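Local structure of fatty acid synthase 1, isoform A (Drosophila melanogaster, 6FN6) at residues Y692-V701 against M846-G857. The protein probably builds long-chain saturated fatty acids from acetyl-CoA and malonyl-CoA with NADPH, and is represented here by its dehydratase, enoylreductase and ketoreductase region. Residues are numbered along the deposited sequence; the frame is centred on the assembly and turned at random.
Sequences YSTVYYALVV and MQNQVVSLVAEG
With CG of Tyr697 anti to the backbone N (chi1 176°) and that of Met846 likewise (chi1 -165°), the edge of the tyrosine ring and the methionine chain are carried to each other and meet at about a right angle. The methionine then bends at its next two torsions, which sets its methyl beside the ring rather than over it: CE lies in the ring plane, 3.8 Å from CD1 of Tyr697, and the sulfur SD is 5.4 Å from the ring centroid, an edge-on Met-aromatic contact. The same CE meets Val701 CG1 tip to tip at 3.6 Å.

The pair illustrates how two steeply crossed helices can join largely through apolar packing, with no hydrogen bond passing between the segments; the axes of 692-701 and 846-857 approach to 9.0 Å at 108°, and the backbones come nearest at Ser693 and Val850. Tyr696 covers the C-terminal end of 846-857. CB of Leu853 sits 3.6 Å from its CD1, while Leu853 O and Val854 N lie above one face, offset toward the rim. CG2 of Val854 is 3.8 Å from CD2, and the hydroxyl OH comes 3.5 Å from CA of Gly857, where no side chain intervenes. Replacing Tyr696 by an alanine would probably open a gap above the Leu853–Val854 backbone and leave Leu853 CB and Val854 CG2 without the ring they rest on. Farther along, Leu853 CD2 reaches Val700 CG1 at 3.5 Å.

Helix 689-702 precedes strand 710-713 of the six-stranded parallel sheet in the Rossmann-type part of the enoylreductase. Its Tyr692 and Val695 pack on helix 719-731, whereas the Tyr697 hydroxyl is hydrogen-bonded to Arg702 of its own chain and to Asn828 of the second subunit. Trp674 of strand 673-675 touches both Ser693 and Val854, so strand and two helices share one buried junction.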
# COMPACT_ATOMS: atom_id res chain seq x y z
N TYR A 692 13.91 9.94 23.20
CA TYR A 692 15.08 10.43 22.47
C TYR A 692 15.82 9.31 21.76
O TYR A 692 16.34 9.51 20.67
CB TYR A 692 16.02 11.19 23.41
CG TYR A 692 15.61 12.62 23.61
CD1 TYR A 692 15.86 13.58 22.64
CD2 TYR A 692 14.96 13.03 24.77
CE1 TYR A 692 15.48 14.90 22.81
CE2 TYR A 692 14.58 14.34 24.96
CZ TYR A 692 14.84 15.27 23.98
OH TYR A 692 14.47 16.59 24.16
N SER A 693 15.89 8.14 22.38
CA SER A 693 16.44 6.97 21.71
C SER A 693 15.62 6.68 20.46
O SER A 693 16.16 6.29 19.42
CB SER A 693 16.45 5.76 22.63
OG SER A 693 17.31 5.97 23.74
N THR A 694 14.31 6.89 20.56
CA THR A 694 13.41 6.70 19.43
C THR A 694 13.68 7.74 18.35
O THR A 694 13.82 7.41 17.17
CB THR A 694 11.94 6.81 19.88
OG1 THR A 694 11.68 5.86 20.92
CG2 THR A 694 11.00 6.54 18.71
N VAL A 695 13.77 9.00 18.76
CA VAL A 695 13.94 10.11 17.83
C VAL A 695 15.24 9.94 17.05
O VAL A 695 15.27 10.15 15.83
CB VAL A 695 13.91 11.46 18.57
CG1 VAL A 695 14.57 12.56 17.74
CG2 VAL A 695 12.49 11.85 18.91
N TYR A 696 16.29 9.53 17.74
CA TYR A 696 17.60 9.42 17.11
C TYR A 696 17.70 8.20 16.22
O TYR A 696 18.33 8.24 15.16
CB TYR A 696 18.70 9.39 18.18
CG TYR A 696 19.15 10.77 18.60
CD1 TYR A 696 19.95 11.54 17.77
CD2 TYR A 696 18.78 11.30 19.83
CE1 TYR A 696 20.37 12.80 18.15
CE2 TYR A 696 19.19 12.56 20.22
CZ TYR A 696 19.99 13.31 19.37
OH TYR A 696 20.40 14.56 19.75
N TYR A 697 17.07 7.10 16.62
CA TYR A 697 17.11 5.89 15.81
C TYR A 697 16.29 6.07 14.53
O TYR A 697 16.56 5.43 13.51
CB TYR A 697 16.57 4.68 16.59
CG TYR A 697 16.52 3.43 15.74
CD1 TYR A 697 17.69 2.81 15.31
CD2 TYR A 697 15.31 2.89 15.34
CE1 TYR A 697 17.65 1.68 14.53
CE2 TYR A 697 15.26 1.75 14.55
CZ TYR A 697 16.44 1.15 14.15
OH TYR A 697 16.40 0.03 13.36
N ALA A 698 15.29 6.95 14.59
CA ALA A 698 14.40 7.18 13.46
C ALA A 698 14.94 8.25 12.52
O ALA A 698 15.06 8.03 11.32
CB ALA A 698 13.01 7.56 13.96
N LEU A 699 15.26 9.41 13.09
CA LEU A 699 15.64 10.58 12.29
C LEU A 699 17.09 10.54 11.79
O LEU A 699 17.37 10.93 10.66
CB LEU A 699 15.41 11.86 13.09
CG LEU A 699 14.01 12.12 13.66
CD1 LEU A 699 13.92 13.53 14.20
CD2 LEU A 699 12.92 11.85 12.63
N VAL A 700 18.00 10.06 12.63
CA VAL A 700 19.42 10.12 12.31
C VAL A 700 19.91 8.81 11.69
O VAL A 700 20.55 8.82 10.63
CB VAL A 700 20.26 10.47 13.56
CG1 VAL A 700 21.75 10.43 13.25
CG2 VAL A 700 19.87 11.84 14.08
N VAL A 701 19.62 7.69 12.34
CA VAL A 701 20.12 6.41 11.87
C VAL A 701 19.37 5.99 10.61
O VAL A 701 19.96 5.88 9.54
CB VAL A 701 19.99 5.33 12.96
CG1 VAL A 701 20.49 3.98 12.44
CG2 VAL A 701 20.76 5.74 14.20
N MET A 846 24.22 -1.52 17.40
CA MET A 846 23.13 -0.58 17.16
C MET A 846 22.71 0.10 18.46
O MET A 846 22.44 1.30 18.49
CB MET A 846 21.94 -1.29 16.52
CG MET A 846 20.91 -0.36 15.90
SD MET A 846 21.61 0.72 14.64
CE MET A 846 21.47 2.31 15.45
N GLN A 847 22.66 -0.69 19.54
CA GLN A 847 22.34 -0.16 20.86
C GLN A 847 23.37 0.87 21.30
O GLN A 847 23.02 1.91 21.86
CB GLN A 847 22.26 -1.29 21.89
CG GLN A 847 21.14 -2.28 21.65
CD GLN A 847 21.34 -3.57 22.43
OE1 GLN A 847 22.32 -3.73 23.15
NE2 GLN A 847 20.40 -4.50 22.28
N ASN A 848 24.64 0.57 21.06
CA ASN A 848 25.72 1.45 21.48
C ASN A 848 25.74 2.75 20.68
O ASN A 848 26.15 3.79 21.20
CB ASN A 848 27.06 0.73 21.35
CG ASN A 848 27.25 -0.34 22.41
OD1 ASN A 848 27.03 -0.10 23.60
ND2 ASN A 848 27.65 -1.53 21.98
N GLN A 849 25.32 2.69 19.43
CA GLN A 849 25.29 3.87 18.58
C GLN A 849 24.19 4.84 19.02
O GLN A 849 24.43 6.04 19.16
CB GLN A 849 25.11 3.49 17.11
CG GLN A 849 25.07 4.69 16.18
CD GLN A 849 26.34 5.52 16.24
OE1 GLN A 849 26.34 6.64 16.75
NE2 GLN A 849 27.43 4.97 15.73
N VAL A 850 22.99 4.31 19.24
CA VAL A 850 21.85 5.16 19.57
C VAL A 850 22.10 5.89 20.89
O VAL A 850 21.77 7.06 21.03
CB VAL A 850 20.53 4.35 19.64
CG1 VAL A 850 20.18 3.79 18.27
CG2 VAL A 850 20.62 3.22 20.65
N VAL A 851 22.68 5.19 21.86
CA VAL A 851 22.94 5.80 23.16
C VAL A 851 24.02 6.87 23.00
O VAL A 851 23.99 7.89 23.67
CB VAL A 851 23.35 4.74 24.21
CG1 VAL A 851 22.23 3.74 24.42
CG2 VAL A 851 24.63 4.03 23.80
N SER A 852 24.96 6.63 22.09
CA SER A 852 25.99 7.62 21.78
C SER A 852 25.33 8.88 21.23
O SER A 852 25.69 9.99 21.61
CB SER A 852 27.00 7.06 20.77
OG SER A 852 27.58 5.86 21.24
N LEU A 853 24.37 8.69 20.33
CA LEU A 853 23.64 9.82 19.75
C LEU A 853 22.93 10.61 20.84
O LEU A 853 23.02 11.84 20.88
CB LEU A 853 22.62 9.32 18.72
CG LEU A 853 23.05 9.38 17.25
CD1 LEU A 853 24.39 8.71 17.04
CD2 LEU A 853 21.99 8.74 16.36
N VAL A 854 22.24 9.91 21.73
CA VAL A 854 21.55 10.55 22.84
C VAL A 854 22.59 11.19 23.76
O VAL A 854 22.41 12.32 24.21
CB VAL A 854 20.67 9.55 23.61
CG1 VAL A 854 20.02 10.21 24.83
CG2 VAL A 854 19.61 8.96 22.70
N ALA A 855 23.67 10.47 24.01
CA ALA A 855 24.73 10.97 24.89
C ALA A 855 25.30 12.27 24.34
O ALA A 855 25.42 13.26 25.07
CB ALA A 855 25.82 9.92 25.04
N GLU A 856 25.67 12.26 23.06
CA GLU A 856 26.22 13.44 22.41
C GLU A 856 25.21 14.59 22.39
O GLU A 856 25.58 15.76 22.49
CB GLU A 856 26.66 13.11 20.98
CG GLU A 856 27.34 14.26 20.24
CD GLU A 856 27.67 13.92 18.80
OE1 GLU A 856 28.42 14.69 18.16
OE2 GLU A 856 27.18 12.88 18.30
N GLY A 857 23.94 14.25 22.24
CA GLY A 857 22.88 15.24 22.13
C GLY A 857 22.65 16.07 23.38
O GLY A 857 22.35 17.26 23.30